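Local coordinates for LEOA (PDB 4AUR), which is a bacterial dynamin from enterotoxigenic Escherichia coli that probably binds and hydrolyses GTP and is built around a long helical dynamin-like domain, at residues A[552-555]-A[556-559]; A[281-284]-A[285-289]; A[290-293]-A[294-297]. One frame throughout, in Å; residues are numbered along the deposited sequence.

Contact 1: residues A[552-555]-A[556-559]; sequences NRQK and LSLI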
loop_
_atom_site.group_PDB
_atom_site.type_symbol
_atom_site.label_atom_id
_atom_site.label_comp_id
_atom_site.label_asym_id
_atom_site.label_seq_id
_atom_site.Cartn_x
_atom_site.Cartn_y
_atom_site.Cartn_z
ATOM N N ASN A 552 11.779 -7.332 -8.083
ATOM C CA ASN A 552 11.871 -6.093 -7.326
ATOM C C ASN A 552 10.916 -6.060 -6.175
ATOM O O ASN A 552 11.244 -5.599 -5.088
ATOM C CB ASN A 552 11.613 -4.876 -8.229
ATOM C CG ASN A 552 12.881 -4.349 -8.859
ATOM O OD1 ASN A 552 13.687 -3.704 -8.199
ATOM N ND2 ASN A 552 13.079 -4.646 -10.132
ATOM N N ARG A 553 9.714 -6.539 -6.413
ATOM C CA ARG A 553 8.705 -6.488 -5.390
ATOM C C ARG A 553 9.130 -7.342 -4.210
ATOM O O ARG A 553 8.842 -7.013 -3.067
ATOM C CB ARG A 553 7.405 -6.969 -5.949
ATOM C CG ARG A 553 6.231 -6.764 -5.047
ATOM C CD ARG A 553 5.356 -7.996 -5.100
ATOM N NE ARG A 553 5.917 -9.066 -4.284
ATOM C CZ ARG A 553 5.785 -9.128 -2.964
ATOM N NH1 ARG A 553 5.133 -8.184 -2.325
ATOM N NH2 ARG A 553 6.307 -10.115 -2.278
ATOM N N GLN A 554 9.822 -8.440 -4.478
ATOM C CA GLN A 554 10.256 -9.302 -3.408
ATOM C C GLN A 554 11.265 -8.607 -2.542
ATOM O O GLN A 554 11.062 -8.559 -1.336
ATOM C CB GLN A 554 10.854 -10.591 -3.921
ATOM C CG GLN A 554 9.833 -11.675 -4.133
ATOM C CD GLN A 554 9.229 -12.237 -2.869
ATOM O OE1 GLN A 554 8.149 -12.799 -2.914
ATOM N NE2 GLN A 554 9.928 -12.123 -1.753
ATOM N N LYS A 555 12.341 -8.083 -3.151
ATOM C CA LYS A 555 13.394 -7.391 -2.407
ATOM C C LYS A 555 12.713 -6.333 -1.573
ATOM O O LYS A 555 12.858 -6.329 -0.382
ATOM C CB LYS A 555 14.513 -6.816 -3.305
ATOM C CG LYS A 555 14.343 -5.346 -3.765
ATOM C CD LYS A 555 15.623 -4.716 -4.392
ATOM C CE LYS A 555 15.420 -3.278 -4.912
ATOM N NZ LYS A 555 16.695 -2.480 -4.963
ATOM N N LEU A 556 11.902 -5.488 -2.187
ATOM C CA LEU A 556 11.241 -4.417 -1.459
ATOM C C LEU A 556 10.376 -4.892 -0.293
ATOM O O LEU A 556 10.260 -4.190 0.696
ATOM C CB LEU A 556 10.390 -3.567 -2.404
ATOM C CG LEU A 556 11.124 -2.752 -3.458
ATOM C CD1 LEU A 556 10.121 -2.094 -4.375
ATOM C CD2 LEU A 556 11.999 -1.690 -2.854
ATOM N N SER A 557 9.743 -6.052 -0.399
ATOM C CA SER A 557 8.837 -6.464 0.649
ATOM C C SER A 557 9.625 -6.926 1.875
ATOM O O SER A 557 9.295 -6.574 3.000
ATOM C CB SER A 557 7.896 -7.560 0.169
ATOM O OG SER A 557 8.648 -8.722 -0.123
ATOM N N LEU A 558 10.658 -7.711 1.634
ATOM C CA LEU A 558 11.572 -8.128 2.635
ATOM C C LEU A 558 12.135 -6.915 3.330
ATOM O O LEU A 558 12.280 -6.900 4.561
ATOM C CB LEU A 558 12.707 -8.906 1.981
ATOM C CG LEU A 558 12.376 -10.165 1.176
ATOM C CD1 LEU A 558 13.605 -10.701 0.490
ATOM C CD2 LEU A 558 11.808 -11.252 2.047
ATOM N N ILE A 559 12.465 -5.906 2.535
ATOM C CA ILE A 559 12.935 -4.644 3.053
ATOM C C ILE A 559 11.906 -3.886 3.903
ATOM O O ILE A 559 12.246 -3.407 4.986
ATOM C CB ILE A 559 13.475 -3.728 1.943
ATOM C CG1 ILE A 559 14.717 -4.358 1.304
ATOM C CG2 ILE A 559 13.891 -2.402 2.554
ATOM C CD1 ILE A 559 15.274 -3.555 0.171
#

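Contact 2: residues A[281-284]-A[285-289]; sequences IVIQ and RVTLA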
loop_
_atom_site.group_PDB
_atom_site.type_symbol
_atom_site.label_atom_id
_atom_site.label_comp_id
_atom_site.label_asym_id
_atom_site.label_seq_id
_atom_site.Cartn_x
_atom_site.Cartn_y
_atom_site.Cartn_z
ATOM N N ILE A 281 12.406 13.647 7.824
ATOM C CA ILE A 281 12.562 13.281 6.421
ATOM C C ILE A 281 12.576 11.768 6.226
ATOM O O ILE A 281 11.941 11.257 5.318
ATOM C CB ILE A 281 13.828 13.910 5.794
ATOM C CG1 ILE A 281 13.628 15.408 5.586
ATOM C CG2 ILE A 281 14.146 13.297 4.446
ATOM C CD1 ILE A 281 14.940 16.169 5.432
ATOM N N VAL A 282 13.293 11.051 7.069
ATOM C CA VAL A 282 13.379 9.608 6.919
ATOM C C VAL A 282 12.062 8.939 7.164
ATOM O O VAL A 282 11.668 8.093 6.405
ATOM C CB VAL A 282 14.429 9.016 7.853
ATOM C CG1 VAL A 282 14.247 7.542 8.006
ATOM C CG2 VAL A 282 15.808 9.274 7.297
ATOM N N ILE A 283 11.366 9.320 8.220
ATOM C CA ILE A 283 10.061 8.744 8.494
ATOM C C ILE A 283 9.092 9.110 7.388
ATOM O O ILE A 283 8.247 8.317 7.027
ATOM C CB ILE A 283 9.530 9.179 9.858
ATOM C CG1 ILE A 283 10.405 8.584 10.961
ATOM C CG2 ILE A 283 8.110 8.707 10.079
ATOM C CD1 ILE A 283 9.960 8.958 12.353
ATOM N N GLN A 284 9.231 10.287 6.818
ATOM C CA GLN A 284 8.413 10.628 5.650
ATOM C C GLN A 284 8.642 9.717 4.441
ATOM O O GLN A 284 7.725 9.391 3.750
ATOM C CB GLN A 284 8.648 12.066 5.201
ATOM C CG GLN A 284 7.779 13.116 5.875
ATOM C CD GLN A 284 8.026 14.504 5.273
ATOM O OE1 GLN A 284 8.090 14.664 4.032
ATOM N NE2 GLN A 284 8.187 15.514 6.146
ATOM N N ARG A 285 9.871 9.328 4.183
ATOM C CA ARG A 285 10.184 8.594 2.979
ATOM C C ARG A 285 9.748 7.167 3.177
ATOM O O ARG A 285 9.460 6.487 2.222
ATOM C CB ARG A 285 11.678 8.704 2.672
ATOM C CG ARG A 285 12.150 8.069 1.374
ATOM C CD ARG A 285 11.600 8.711 0.106
ATOM N NE ARG A 285 11.986 7.942 -1.081
ATOM C CZ ARG A 285 13.038 8.197 -1.871
ATOM N NH1 ARG A 285 13.847 9.222 -1.639
ATOM N NH2 ARG A 285 13.294 7.415 -2.925
ATOM N N VAL A 286 9.668 6.723 4.420
ATOM C CA VAL A 286 9.372 5.342 4.718
ATOM C C VAL A 286 7.881 5.142 4.667
ATOM O O VAL A 286 7.399 4.129 4.202
ATOM C CB VAL A 286 9.824 4.990 6.139
ATOM C CG1 VAL A 286 9.409 3.569 6.493
ATOM C CG2 VAL A 286 11.323 5.161 6.296
ATOM N N THR A 287 7.173 6.109 5.224
ATOM C CA THR A 287 5.738 6.143 5.260
ATOM C C THR A 287 5.235 6.166 3.847
ATOM O O THR A 287 4.355 5.394 3.487
ATOM C CB THR A 287 5.265 7.377 6.025
ATOM O OG1 THR A 287 5.509 7.163 7.421
ATOM C CG2 THR A 287 3.767 7.638 5.797
ATOM N N LEU A 288 5.851 7.018 3.043
ATOM C CA LEU A 288 5.600 7.095 1.610
ATOM C C LEU A 288 6.006 5.810 0.895
ATOM O O LEU A 288 5.305 5.330 0.010
ATOM C CB LEU A 288 6.378 8.278 1.014
ATOM C CG LEU A 288 5.994 8.710 -0.406
ATOM C CD1 LEU A 288 4.610 9.345 -0.419
ATOM C CD2 LEU A 288 7.009 9.683 -0.999
ATOM N N ALA A 289 7.148 5.259 1.269
ATOM C CA ALA A 289 7.622 4.074 0.604
ATOM C C ALA A 289 6.688 2.892 0.781
ATOM O O ALA A 289 6.516 2.150 -0.172
ATOM C CB ALA A 289 9.035 3.722 1.035
#

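Contact 3: residues A[290-293]-A[294-297]; sequences SRHL and DELN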
loop_
_atom_site.group_PDB
_atom_site.type_symbol
_atom_site.label_atom_id
_atom_site.label_comp_id
_atom_site.label_asym_id
_atom_site.label_seq_id
_atom_site.Cartn_x
_atom_site.Cartn_y
_atom_site.Cartn_z
ATOM N N SER A 290 6.100 2.686 1.969
ATOM C CA SER A 290 5.195 1.521 2.137
ATOM C C SER A 290 3.811 1.749 1.540
ATOM O O SER A 290 3.170 0.825 1.143
ATOM C CB SER A 290 5.083 1.007 3.596
ATOM O OG SER A 290 5.096 2.031 4.567
ATOM N N ARG A 291 3.382 2.993 1.469
ATOM C CA ARG A 291 2.106 3.366 0.900
ATOM C C ARG A 291 2.091 3.104 -0.595
ATOM O O ARG A 291 1.020 2.863 -1.158
ATOM C CB ARG A 291 1.895 4.848 1.177
ATOM C CG ARG A 291 0.627 5.508 0.666
ATOM C CD ARG A 291 0.449 6.938 1.242
ATOM N NE ARG A 291 0.994 8.006 0.390
ATOM C CZ ARG A 291 0.559 8.302 -0.846
ATOM N NH1 ARG A 291 -0.436 7.605 -1.412
ATOM N NH2 ARG A 291 1.120 9.296 -1.539
ATOM N N HIS A 292 3.259 3.146 -1.241
ATOM C CA HIS A 292 3.385 2.878 -2.672
ATOM C C HIS A 292 3.898 1.482 -2.978
ATOM O O HIS A 292 3.787 1.041 -4.116
ATOM C CB HIS A 292 4.362 3.841 -3.302
ATOM C CG HIS A 292 3.842 5.227 -3.413
ATOM N ND1 HIS A 292 2.715 5.537 -4.133
ATOM C CD2 HIS A 292 4.313 6.395 -2.930
ATOM C CE1 HIS A 292 2.505 6.838 -4.074
ATOM N NE2 HIS A 292 3.462 7.380 -3.348
ATOM N N LEU A 293 4.504 0.808 -1.999
ATOM C CA LEU A 293 4.710 -0.638 -2.095
ATOM C C LEU A 293 3.337 -1.338 -2.012
ATOM O O LEU A 293 3.143 -2.412 -2.576
ATOM C CB LEU A 293 5.642 -1.153 -0.997
ATOM C CG LEU A 293 5.995 -2.647 -1.030
ATOM C CD1 LEU A 293 6.432 -3.066 -2.432
ATOM C CD2 LEU A 293 7.040 -3.105 -0.015
ATOM N N ASP A 294 2.370 -0.744 -1.318
ATOM C CA ASP A 294 1.084 -1.409 -1.209
ATOM C C ASP A 294 0.408 -1.384 -2.559
ATOM O O ASP A 294 -0.202 -2.367 -2.982
ATOM C CB ASP A 294 0.196 -0.764 -0.175
ATOM C CG ASP A 294 -0.969 -1.630 0.181
ATOM O OD1 ASP A 294 -0.788 -2.834 0.462
ATOM O OD2 ASP A 294 -2.083 -1.109 0.179
ATOM N N GLU A 295 0.562 -0.254 -3.246
ATOM C CA GLU A 295 0.084 -0.121 -4.596
ATOM C C GLU A 295 0.783 -1.165 -5.432
ATOM O O GLU A 295 0.129 -1.964 -6.055
ATOM C CB GLU A 295 0.351 1.266 -5.131
ATOM C CG GLU A 295 -0.619 2.325 -4.634
ATOM C CD GLU A 295 -0.078 3.729 -4.862
ATOM O OE1 GLU A 295 1.040 3.822 -5.403
ATOM O OE2 GLU A 295 -0.739 4.741 -4.492
ATOM N N LEU A 296 2.112 -1.192 -5.416
ATOM C CA LEU A 296 2.843 -2.148 -6.270
ATOM C C LEU A 296 2.447 -3.590 -5.994
ATOM O O LEU A 296 2.316 -4.355 -6.933
ATOM C CB LEU A 296 4.355 -2.014 -6.136
ATOM C CG LEU A 296 5.178 -2.988 -6.951
ATOM C CD1 LEU A 296 4.835 -2.830 -8.413
ATOM C CD2 LEU A 296 6.653 -2.791 -6.775
ATOM N N ASN A 297 2.248 -3.956 -4.736
ATOM C CA ASN A 297 1.866 -5.321 -4.401
ATOM C C ASN A 297 0.524 -5.663 -5.022
ATOM O O ASN A 297 0.348 -6.747 -5.529
ATOM C CB ASN A 297 1.782 -5.559 -2.856
ATOM C CG ASN A 297 3.127 -5.421 -2.118
ATOM O OD1 ASN A 297 3.138 -5.152 -0.923
ATOM N ND2 ASN A 297 4.249 -5.602 -2.804
#

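Contact 1: residues A[552-555]-A[556-559]
The carbonyl oxygen of Gln554 is gripped from two successive residues of the next helical turn. Leu558 N approaches nearly along the C=O axis, at 3.1 Å from Gln554 O, in an almost straight bond (176°). The hydroxyl of Ser557 adds a shorter one, OG to Gln554 O 2.7 Å, and meets the oxygen well off the C=O direction (C=O...OG 126°), somewhat tilted from the carbonyl plane. The first torsion of Ser557 (chi1 65°) sets OG between its own backbone N and carbonyl carbon, turned back over the preceding turn; a short hydroxyl suits this place because it can fold onto the helix itself. Arg553 bends so that its guanidinium lies beside Ser557, NH1 3.8 Å from Ser557 CB, and NH2 makes a weak bond to Gln554 OE1, which lies in the plane of the group. Leu556 N is bonded to Asn552 O (3.0 Å). The turn belongs to helix 547-567, whose buried Leu556 packs on Leu293 of helix 275-343, on Met31 and on Leu418, apolar surroundings that suit a leucine, whereas Ile559 reaches Met27 and Glu30 at the end of helix 3-30.

Contact 2: residues A[281-284]-A[285-289]
Two donors of a single residue, Thr287, converge on the carbonyl oxygen of Ile283. The backbone N and the side-chain OG1 each lie 3.0 Å from Ile283 O and reach it from opposite faces of the carbonyl plane, so the oxygen is held on both sides. The hydroxyl is placed there by its first torsion (chi1 -73°), which sets OG1 anti to Thr287's own carbonyl carbon and pointing back down the helix. Threonine fits an exposed helical position in this way, since its hydroxyl finds an acceptor one turn back.

The remaining polar contacts are main-chain bonds of the alpha helix. Leu288 N binds Gln284 O at 3.1 Å, and Val286 N binds Val282 O. Arg285 N donates to Ile281 O, with a second, weak bond to Val282 O.

The only apolar pair is Val282 CG1 with Val286 CG2, which meet at 4.1 Å, the two branched side chains lying aslant to one another one turn apart. Valine suits both buried positions, Val282 against helix 3-30 and Val286 against helix 547-567. Between Ile283 and Thr287 a methyl passes beside a hydroxyl, CG2 of the isoleucine 4.0 Å from OG1 of the threonine.

Arg285 instead extends to the loop carbonyl of Ser417, which its NE binds; a long side chain can reach that carbonyl. In the fold, this part of helix 275-343 is flanked by two helices: Val282 packs on Leu21, Met24 and Leu25 of helix 3-30, while Val286 touches Leu563 and Ile283 and Thr287 touch Met567, both of helix 547-567.

Contact 3: residues A[290-293]-A[294-297]
His292 and Glu295 are joined by a short, nearly straight hydrogen bond, ND1 to OE1 2.7 Å at 175°. The carboxylate oxygen sits at the edge of the imidazole, in the ring plane, but the ring meets OE1 from above the carboxylate plane, the two planes being 60° apart. The side chains run side by side in the same direction: Glu295 is extended beyond CG, long enough to bring its carboxylate level with a ring one turn earlier. Arg291 stands nearby, with NH1 4.2 Å from Glu295 OE2; any attraction is probably one of charge, with no N-H pointing at the oxygen.

Backbone bonds hold the turn around the pair: Leu296 N to His292 O at 3.1 Å, and Asn297 N to Leu293 O at 2.8 Å. On another side of the helix, Leu293 CD1 approaches Leu296 CD2 at 4.4 Å, and Leu293 also packs on Leu556 and Gln560 of helix 547-567. Around the polar pair, His292 touches Ser417, and Glu295 touches Leu410 and Ala414.

With ND1 as the donor, the carboxylate probably keeps the proton there and orients the buried ring, while the nearby positive Arg291 would probably disfavour full protonation.

Contacts 2 and 3 follow one another on helix 275-343, whereas contact 1 lies on helix 547-567, which packs against it. All three are partly buried. Contacts 1 and 3 touch directly, with a methyl of Leu293 against the backbone of Leu556 and Ser557 and their centres about 11 Å apart; contacts 1 and 2 do not meet, their nearest atoms being about 7 Å apart. All three have a hydroxyl bonded to a carbonyl of an earlier residue (in contact 3 Ser290 to Val286 O), but contact 3 alone adds a His-carboxylate bond between its segments. It also lies nearest the centre of the chain, and in each contact leucine, isoleucine or valine faces the neighbouring helices.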